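Local structure of uncharacterized protein (Bombyx mori, 5AZ1) at residues M136-S141 with V174-I179; V195-V200 with V219-S224. The protein is an uncharacterised member of the aldo/keto reductase family that binds NADPH and probably uses it to reduce carbonyl compounds. All coordinates share one frame; numbering follows the deposited sequence.

Contact 1. Residues M136-S141 with V174-I179. With NDP (NADPH dihydro-nicotinamide-adenine-dinucleotide phosphate), chain J.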
loop_
_atom_site.group_PDB
_atom_site.type_symbol
_atom_site.label_atom_id
_atom_site.label_comp_id
_atom_site.label_asym_id
_atom_site.label_seq_id
_atom_site.Cartn_x
_atom_site.Cartn_y
_atom_site.Cartn_z
ATOM N N MET A 136 4.208 4.920 8.680
ATOM C CA MET A 136 5.515 4.391 8.978
ATOM C C MET A 136 5.798 3.253 8.023
ATOM O O MET A 136 5.213 2.162 8.120
ATOM C CB MET A 136 5.603 3.954 10.415
ATOM C CG MET A 136 7.070 3.718 10.837
ATOM S SD MET A 136 7.268 3.016 12.501
ATOM C CE MET A 136 6.135 3.857 13.597
ATOM N N HIS A 137 6.663 3.530 7.044
ATOM C CA HIS A 137 6.854 2.649 5.885
ATOM C C HIS A 137 7.294 1.248 6.307
ATOM O O HIS A 137 6.767 0.261 5.803
ATOM C CB HIS A 137 7.841 3.263 4.883
ATOM C CG HIS A 137 7.623 2.830 3.471
ATOM N ND1 HIS A 137 7.771 3.688 2.401
ATOM C CD2 HIS A 137 7.234 1.640 2.947
ATOM C CE1 HIS A 137 7.445 3.054 1.280
ATOM N NE2 HIS A 137 7.139 1.805 1.582
ATOM N N TRP A 138 8.230 1.177 7.250
ATOM C CA TRP A 138 8.644 -0.101 7.843
ATOM C C TRP A 138 8.928 0.134 9.275
ATOM O O TRP A 138 9.204 1.273 9.650
ATOM C CB TRP A 138 9.916 -0.639 7.181
ATOM C CG TRP A 138 9.716 -1.095 5.795
ATOM C CD1 TRP A 138 9.700 -0.334 4.704
ATOM C CD2 TRP A 138 9.471 -2.432 5.353
ATOM N NE1 TRP A 138 9.504 -1.110 3.568
ATOM C CE2 TRP A 138 9.336 -2.403 3.958
ATOM C CE3 TRP A 138 9.413 -3.672 6.003
ATOM C CZ2 TRP A 138 9.107 -3.569 3.182
ATOM C CZ3 TRP A 138 9.177 -4.834 5.232
ATOM C CH2 TRP A 138 8.996 -4.752 3.848
ATOM N N PRO A 139 8.888 -0.943 10.109
ATOM C CA PRO A 139 9.126 -0.778 11.530
ATOM C C PRO A 139 10.638 -0.649 11.919
ATOM O O PRO A 139 10.972 -0.256 13.061
ATOM C CB PRO A 139 8.467 -2.040 12.144
ATOM C CG PRO A 139 8.372 -3.023 11.059
ATOM C CD PRO A 139 8.372 -2.286 9.775
ATOM N N MET A 140 11.532 -0.952 10.998
ATOM C CA MET A 140 12.981 -0.845 11.259
ATOM C C MET A 140 13.436 0.612 11.190
ATOM O O MET A 140 12.915 1.406 10.401
ATOM C CB MET A 140 13.805 -1.675 10.275
ATOM C CG MET A 140 13.380 -3.112 10.152
ATOM S SD MET A 140 12.112 -3.417 8.907
ATOM C CE MET A 140 12.832 -3.013 7.316
ATOM N N SER A 141 14.397 0.928 12.055
ATOM C CA SER A 141 15.100 2.179 12.053
ATOM C C SER A 141 16.550 1.947 11.560
ATOM O O SER A 141 17.378 1.420 12.295
ATOM C CB SER A 141 15.127 2.703 13.462
ATOM O OG SER A 141 15.918 1.895 14.322
ATOM N N VAL A 174 0.532 2.579 9.807
ATOM C CA VAL A 174 1.790 1.839 9.740
ATOM C C VAL A 174 1.735 0.934 8.534
ATOM O O VAL A 174 0.711 0.786 7.881
ATOM C CB VAL A 174 2.101 1.045 11.050
ATOM C CG1 VAL A 174 2.180 1.996 12.260
ATOM C CG2 VAL A 174 1.022 -0.047 11.321
ATOM N N SER A 175 2.876 0.395 8.185
ATOM C CA SER A 175 2.981 -0.553 7.113
ATOM C C SER A 175 4.021 -1.620 7.486
ATOM O O SER A 175 4.980 -1.361 8.170
ATOM C CB SER A 175 3.413 0.204 5.899
ATOM O OG SER A 175 3.502 -0.590 4.764
ATOM N N ASN A 176 3.782 -2.840 7.050
ATOM C CA ASN A 176 4.596 -3.996 7.380
ATOM C C ASN A 176 4.796 -4.289 8.848
ATOM O O ASN A 176 5.888 -4.684 9.225
ATOM C CB ASN A 176 5.943 -3.876 6.695
ATOM C CG ASN A 176 5.818 -3.723 5.220
ATOM O OD1 ASN A 176 5.384 -4.645 4.513
ATOM N ND2 ASN A 176 6.237 -2.561 4.723
ATOM N N PHE A 177 3.773 -4.011 9.662
ATOM C CA PHE A 177 3.787 -4.357 11.064
ATOM C C PHE A 177 3.190 -5.772 11.157
ATOM O O PHE A 177 2.183 -6.087 10.489
ATOM C CB PHE A 177 2.968 -3.373 11.921
ATOM C CG PHE A 177 3.749 -2.164 12.419
ATOM C CD1 PHE A 177 4.547 -1.460 11.598
ATOM C CD2 PHE A 177 3.666 -1.779 13.728
ATOM C CE1 PHE A 177 5.290 -0.381 12.074
ATOM C CE2 PHE A 177 4.371 -0.713 14.232
ATOM C CZ PHE A 177 5.221 -0.023 13.386
ATOM N N ASN A 178 3.831 -6.629 11.954
ATOM C CA ASN A 178 3.307 -7.967 12.217
ATOM C C ASN A 178 2.367 -7.910 13.411
ATOM O O ASN A 178 2.180 -6.855 14.030
ATOM C CB ASN A 178 4.426 -9.009 12.382
ATOM C CG ASN A 178 5.280 -8.779 13.603
ATOM O OD1 ASN A 178 4.831 -8.259 14.660
ATOM N ND2 ASN A 178 6.540 -9.113 13.465
ATOM N N ILE A 179 1.789 -9.072 13.764
ATOM C CA ILE A 179 0.696 -9.084 14.731
ATOM C C ILE A 179 1.238 -8.676 16.072
ATOM O O ILE A 179 0.574 -7.918 16.785
ATOM C CB ILE A 179 -0.077 -10.442 14.729
ATOM C CG1 ILE A 179 -1.304 -10.400 15.619
ATOM C CG2 ILE A 179 0.837 -11.644 15.125
ATOM C CD1 ILE A 179 -2.269 -11.555 15.326
HETATM P PA NDP J . 0.856 -5.208 -7.988
HETATM O O1A NDP J . 0.406 -6.520 -7.338
HETATM O O2A NDP J . -0.026 -4.008 -8.029
HETATM O O5B NDP J . 1.110 -5.616 -9.555
HETATM C C5B NDP J . 1.812 -4.774 -10.455
HETATM C C4B NDP J . 1.852 -5.419 -11.837
HETATM O O4B NDP J . 0.554 -5.882 -12.244
HETATM C C3B NDP J . 2.353 -4.436 -12.916
HETATM O O3B NDP J . 3.512 -4.974 -13.536
HETATM C C2B NDP J . 1.158 -4.248 -13.856
HETATM O O2B NDP J . 1.487 -4.045 -15.234
HETATM C C1B NDP J . 0.326 -5.494 -13.610
HETATM N N9A NDP J . -1.117 -5.295 -13.684
HETATM C C8A NDP J . -1.843 -4.379 -13.004
HETATM N N7A NDP J . -3.154 -4.508 -13.272
HETATM C C5A NDP J . -3.267 -5.559 -14.107
HETATM C C6A NDP J . -4.390 -6.220 -14.770
HETATM N N6A NDP J . -5.643 -5.733 -14.522
HETATM N N1A NDP J . -4.086 -7.279 -15.597
HETATM C C2A NDP J . -2.818 -7.719 -15.810
HETATM N N3A NDP J . -1.741 -7.161 -15.222
HETATM C C4A NDP J . -1.922 -6.095 -14.379
HETATM O O3 NDP J . 2.349 -4.911 -7.490
HETATM P PN NDP J . 2.862 -3.654 -6.647
HETATM O O1N NDP J . 3.694 -4.240 -5.548
HETATM O O2N NDP J . 3.459 -2.607 -7.578
HETATM O O5D NDP J . 1.447 -3.007 -6.141
HETATM C C5D NDP J . 1.370 -2.309 -4.965
HETATM C C4D NDP J . 1.517 -0.804 -4.868
HETATM O O4D NDP J . 1.466 -0.746 -3.420
HETATM C C3D NDP J . 2.780 -0.002 -5.192
HETATM O O3D NDP J . 2.613 0.771 -6.357
HETATM C C2D NDP J . 2.888 0.919 -3.980
HETATM O O2D NDP J . 1.930 1.995 -4.119
HETATM C C1D NDP J . 2.539 -0.034 -2.827
HETATM N N1N NDP J . 3.631 -0.926 -2.210
HETATM C C2N NDP J . 3.901 -0.727 -0.886
HETATM C C3N NDP J . 4.887 -1.423 -0.162
HETATM C C7N NDP J . 5.099 -1.136 1.312
HETATM O O7N NDP J . 6.150 -1.567 1.802
HETATM N N7N NDP J . 4.187 -0.421 2.055
HETATM C C4N NDP J . 5.774 -2.443 -0.874
HETATM C C5N NDP J . 5.395 -2.617 -2.289
HETATM C C6N NDP J . 4.368 -1.878 -2.874
HETATM P P2B NDP J . 1.609 -2.579 -15.928
HETATM O O1X NDP J . 2.125 -1.562 -14.890
HETATM O O2X NDP J . 2.730 -2.835 -16.901
HETATM O O3X NDP J . 0.185 -2.365 -16.363
#
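Asn176 lays its amide flat over one face of the Trp138 indole, the two planes only 14° apart, so ring and amide stack rather than meet edge-on. ND2 sits 3.1 Å above the indole plane, and CB adds a CH-pi contact 3.9 Å from the centroid of the six-membered ring of Trp138. From this position ND2 donates two bonds: to His137 O at 3.1 Å, and to the nicotinamide oxygen O7N of NADPH, also at 3.1 Å, the latter nearly straight at 166°. The other end of the amide, OD1, is taken by the hydroxyl of Tyr223, which fixes the rotation of the group. A chi1 of -178° carries Ser175 OG to the cofactor, where it accepts a 2.8 Å bond from N7N; it is also bonded to Gln197 O. With an alanine in place of Trp138, the Asn176 amide would probably lose the surface that keeps it flat and become freer to tilt away from the cofactor.

Behind this polar cluster the packing is apolar. Met136 SD reaches the edge of the Phe177 ring, a Met-aromatic contact 3.8 Å from CZ, while Pro139 CB approaches Phe177 CE1 at 3.6 Å. The strand pairing itself is slight, with one weak bond from Ser175 N to Met136 O, and the segments separate beyond Pro139 and Phe177 until Asn178, partly exposed, caps helix 179-188. Gripped at both its oxygen and its nitrogen, the carboxamide of NADPH is held in a defined orientation, which probably helps set the face that the nicotinamide ring presents for the hydride transfer expected of this family.

Contact 2. Residues V195-V200 with V219-S224. With NDP (NADPH dihydro-nicotinamide-adenine-dinucleotide phosphate), chain J.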
loop_
_atom_site.group_PDB
_atom_site.type_symbol
_atom_site.label_atom_id
_atom_site.label_comp_id
_atom_site.label_asym_id
_atom_site.label_seq_id
_atom_site.Cartn_x
_atom_site.Cartn_y
_atom_site.Cartn_z
ATOM N N VAL A 195 -4.499 2.423 9.712
ATOM C CA VAL A 195 -4.336 1.338 8.812
ATOM C C VAL A 195 -3.042 0.611 9.123
ATOM O O VAL A 195 -2.136 1.147 9.734
ATOM C CB VAL A 195 -4.330 1.746 7.282
ATOM C CG1 VAL A 195 -5.368 2.783 6.881
ATOM C CG2 VAL A 195 -2.996 2.219 6.844
ATOM N N ASN A 196 -2.980 -0.623 8.642
ATOM C CA ASN A 196 -1.767 -1.386 8.539
ATOM C C ASN A 196 -1.739 -1.790 7.104
ATOM O O ASN A 196 -2.597 -2.596 6.666
ATOM C CB ASN A 196 -1.770 -2.651 9.411
ATOM C CG ASN A 196 -0.411 -3.368 9.440
ATOM O OD1 ASN A 196 0.620 -2.823 9.055
ATOM N ND2 ASN A 196 -0.418 -4.606 9.920
ATOM N N GLN A 197 -0.771 -1.225 6.367
ATOM C CA GLN A 197 -0.557 -1.563 4.977
ATOM C C GLN A 197 0.459 -2.676 4.860
ATOM O O GLN A 197 1.611 -2.514 5.262
ATOM C CB GLN A 197 -0.169 -0.330 4.115
ATOM C CG GLN A 197 -0.029 -0.653 2.649
ATOM C CD GLN A 197 0.399 0.551 1.761
ATOM O OE1 GLN A 197 1.391 0.466 1.121
ATOM N NE2 GLN A 197 -0.402 1.609 1.685
ATOM N N ILE A 198 0.057 -3.773 4.218
ATOM C CA ILE A 198 0.895 -5.002 4.180
ATOM C C ILE A 198 0.605 -5.745 2.925
ATOM O O ILE A 198 -0.430 -5.512 2.300
ATOM C CB ILE A 198 0.507 -5.988 5.317
ATOM C CG1 ILE A 198 -1.034 -6.197 5.351
ATOM C CG2 ILE A 198 0.988 -5.475 6.647
ATOM C CD1 ILE A 198 -1.529 -7.178 6.377
ATOM N N GLU A 199 1.475 -6.700 2.598
ATOM C CA GLU A 199 1.201 -7.603 1.489
ATOM C C GLU A 199 0.047 -8.541 1.762
ATOM O O GLU A 199 0.035 -9.241 2.780
ATOM C CB GLU A 199 2.431 -8.427 1.162
ATOM C CG GLU A 199 2.207 -9.219 -0.118
ATOM C CD GLU A 199 3.348 -10.210 -0.447
ATOM O OE1 GLU A 199 4.518 -10.020 0.012
ATOM O OE2 GLU A 199 3.025 -11.173 -1.195
ATOM N N VAL A 200 -0.949 -8.515 0.883
ATOM C CA VAL A 200 -2.050 -9.492 0.888
ATOM C C VAL A 200 -2.374 -9.844 -0.518
ATOM O O VAL A 200 -2.481 -8.978 -1.347
ATOM C CB VAL A 200 -3.341 -8.995 1.516
ATOM C CG1 VAL A 200 -4.266 -10.185 1.854
ATOM C CG2 VAL A 200 -3.048 -8.199 2.786
ATOM N N VAL A 219 -7.967 -0.696 9.643
ATOM C CA VAL A 219 -8.175 -1.108 8.283
ATOM C C VAL A 219 -6.903 -1.654 7.647
ATOM O O VAL A 219 -5.814 -1.097 7.810
ATOM C CB VAL A 219 -8.732 0.031 7.472
ATOM C CG1 VAL A 219 -8.741 -0.315 5.982
ATOM C CG2 VAL A 219 -10.149 0.321 7.933
ATOM N N VAL A 220 -7.068 -2.746 6.906
ATOM C CA VAL A 220 -6.001 -3.393 6.210
ATOM C C VAL A 220 -5.967 -2.904 4.744
ATOM O O VAL A 220 -7.006 -2.876 4.042
ATOM C CB VAL A 220 -6.127 -4.911 6.303
ATOM C CG1 VAL A 220 -5.044 -5.616 5.522
ATOM C CG2 VAL A 220 -6.015 -5.367 7.735
ATOM N N VAL A 221 -4.772 -2.520 4.294
ATOM C CA VAL A 221 -4.595 -2.072 2.925
ATOM C C VAL A 221 -3.571 -2.999 2.304
ATOM O O VAL A 221 -2.481 -3.111 2.827
ATOM C CB VAL A 221 -4.120 -0.606 2.881
ATOM C CG1 VAL A 221 -3.687 -0.209 1.443
ATOM C CG2 VAL A 221 -5.201 0.319 3.423
ATOM N N ALA A 222 -3.943 -3.644 1.201
ATOM C CA ALA A 222 -3.132 -4.665 0.580
ATOM C C ALA A 222 -2.259 -4.055 -0.487
ATOM O O ALA A 222 -2.807 -3.556 -1.468
ATOM C CB ALA A 222 -4.029 -5.718 -0.086
ATOM N N TYR A 223 -0.945 -4.093 -0.309
ATOM C CA TYR A 223 -0.051 -3.937 -1.440
ATOM C C TYR A 223 0.311 -5.246 -2.072
ATOM O O TYR A 223 0.133 -6.272 -1.455
ATOM C CB TYR A 223 1.195 -3.181 -1.049
ATOM C CG TYR A 223 2.280 -3.820 -0.189
ATOM C CD1 TYR A 223 3.191 -4.751 -0.731
ATOM C CD2 TYR A 223 2.504 -3.404 1.098
ATOM C CE1 TYR A 223 4.225 -5.260 0.017
ATOM C CE2 TYR A 223 3.531 -3.900 1.851
ATOM C CZ TYR A 223 4.411 -4.821 1.314
ATOM O OH TYR A 223 5.500 -5.279 2.058
ATOM N N SER A 224 0.913 -5.187 -3.274
ATOM C CA SER A 224 1.141 -6.378 -4.133
ATOM C C SER A 224 -0.052 -7.331 -4.123
ATOM O O SER A 224 0.086 -8.526 -3.918
ATOM C CB SER A 224 2.393 -7.140 -3.752
ATOM O OG SER A 224 3.577 -6.296 -3.751
HETATM P PA NDP J . 0.856 -5.208 -7.988
HETATM O O1A NDP J . 0.406 -6.520 -7.338
HETATM O O2A NDP J . -0.026 -4.008 -8.029
HETATM O O5B NDP J . 1.110 -5.616 -9.555
HETATM C C5B NDP J . 1.812 -4.774 -10.455
HETATM C C4B NDP J . 1.852 -5.419 -11.837
HETATM O O4B NDP J . 0.554 -5.882 -12.244
HETATM C C3B NDP J . 2.353 -4.436 -12.916
HETATM O O3B NDP J . 3.512 -4.974 -13.536
HETATM C C2B NDP J . 1.158 -4.248 -13.856
HETATM O O2B NDP J . 1.487 -4.045 -15.234
HETATM C C1B NDP J . 0.326 -5.494 -13.610
HETATM N N9A NDP J . -1.117 -5.295 -13.684
HETATM C C8A NDP J . -1.843 -4.379 -13.004
HETATM N N7A NDP J . -3.154 -4.508 -13.272
HETATM C C5A NDP J . -3.267 -5.559 -14.107
HETATM C C6A NDP J . -4.390 -6.220 -14.770
HETATM N N6A NDP J . -5.643 -5.733 -14.522
HETATM N N1A NDP J . -4.086 -7.279 -15.597
HETATM C C2A NDP J . -2.818 -7.719 -15.810
HETATM N N3A NDP J . -1.741 -7.161 -15.222
HETATM C C4A NDP J . -1.922 -6.095 -14.379
HETATM O O3 NDP J . 2.349 -4.911 -7.490
HETATM P PN NDP J . 2.862 -3.654 -6.647
HETATM O O1N NDP J . 3.694 -4.240 -5.548
HETATM O O2N NDP J . 3.459 -2.607 -7.578
HETATM O O5D NDP J . 1.447 -3.007 -6.141
HETATM C C5D NDP J . 1.370 -2.309 -4.965
HETATM C C4D NDP J . 1.517 -0.804 -4.868
HETATM O O4D NDP J . 1.466 -0.746 -3.420
HETATM C C3D NDP J . 2.780 -0.002 -5.192
HETATM O O3D NDP J . 2.613 0.771 -6.357
HETATM C C2D NDP J . 2.888 0.919 -3.980
HETATM O O2D NDP J . 1.930 1.995 -4.119
HETATM C C1D NDP J . 2.539 -0.034 -2.827
HETATM N N1N NDP J . 3.631 -0.926 -2.210
HETATM C C2N NDP J . 3.901 -0.727 -0.886
HETATM C C3N NDP J . 4.887 -1.423 -0.162
HETATM C C7N NDP J . 5.099 -1.136 1.312
HETATM O O7N NDP J . 6.150 -1.567 1.802
HETATM N N7N NDP J . 4.187 -0.421 2.055
HETATM C C4N NDP J . 5.774 -2.443 -0.874
HETATM C C5N NDP J . 5.395 -2.617 -2.289
HETATM C C6N NDP J . 4.368 -1.878 -2.874
HETATM P P2B NDP J . 1.609 -2.579 -15.928
HETATM O O1X NDP J . 2.125 -1.562 -14.890
HETATM O O2X NDP J . 2.730 -2.835 -16.901
HETATM O O3X NDP J . 0.185 -2.365 -16.363
#
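Gln197 OE1 accepts a 3.1 Å hydrogen bond from the carboxamide N7N of NADPH, nearly straight at 166°, and a weak one from Lys104. Its NE2 is bonded to Asp70, so both ends of the amide are engaged. The side chain gets there fully extended, with CG anti to the backbone N (chi1 -176°), and on the way NE2 passes Val221 CG1 at 3.8 Å. Farther along the cofactor, Ser224 OG donates a 2.7 Å bond to the phosphate oxygen O1N.

Between these two grips stands the Tyr223 ring. Its chi1 of 73° places CG between the backbone N and the carbonyl carbon and brings one face under the nicotinamide, with NDP C3N 3.3 Å above the ring plane and over its centre. The opposite face is backed by the neighbouring strand: Glu199 N lies over it toward the rim, and Glu199 CB makes a CH-pi contact. The ring is thus sandwiched between cofactor and backbone, its hydroxyl end turned to Asn176.

Parallel pairing joins the strands, with Asn196 N bonded to Val219 O, Val221 N to Asn196 O, Ile198 N to Val221 O and Tyr223 N to Ile198 O; a weak bond from Val200 N to Tyr223 O closes the series. On the face turned to helix 207-215, Ile198 CD1 meets Val220 CG1 at 3.9 Å. Just past the strand end, Val200 CB packs on Ala222 CB at 3.7 Å. Two parallel strands joined through helix 207-215 form a beta-alpha-beta unit of the TIM barrel, and the tyrosine stacked on nicotinamide is characteristic of the aldo/keto reductase cofactor site.

How the contacts relate
Both contacts are buried in the same parallel barrel sheet, in which strands 172-175 and 195-199 are neighbours. Contact 2 lies deeper, its centre about 6 Å from the centre of the chain against about 12 Å for contact 1, which runs out to partly exposed Asn178 and Ile179. Contact 2 follows two full strands and is carried by regular backbone pairing; contact 1 has a single bridge where strands 133-136 and 172-175 end, and relies on side chains in the loops beyond. Two probable side-chain hydrogen bonds tie them together. On NADPH, contact 1 grips both polar atoms of the carboxamide, while contact 2 supplies a second acceptor, a stacking surface and a hydrogen-bond donor to the phosphate.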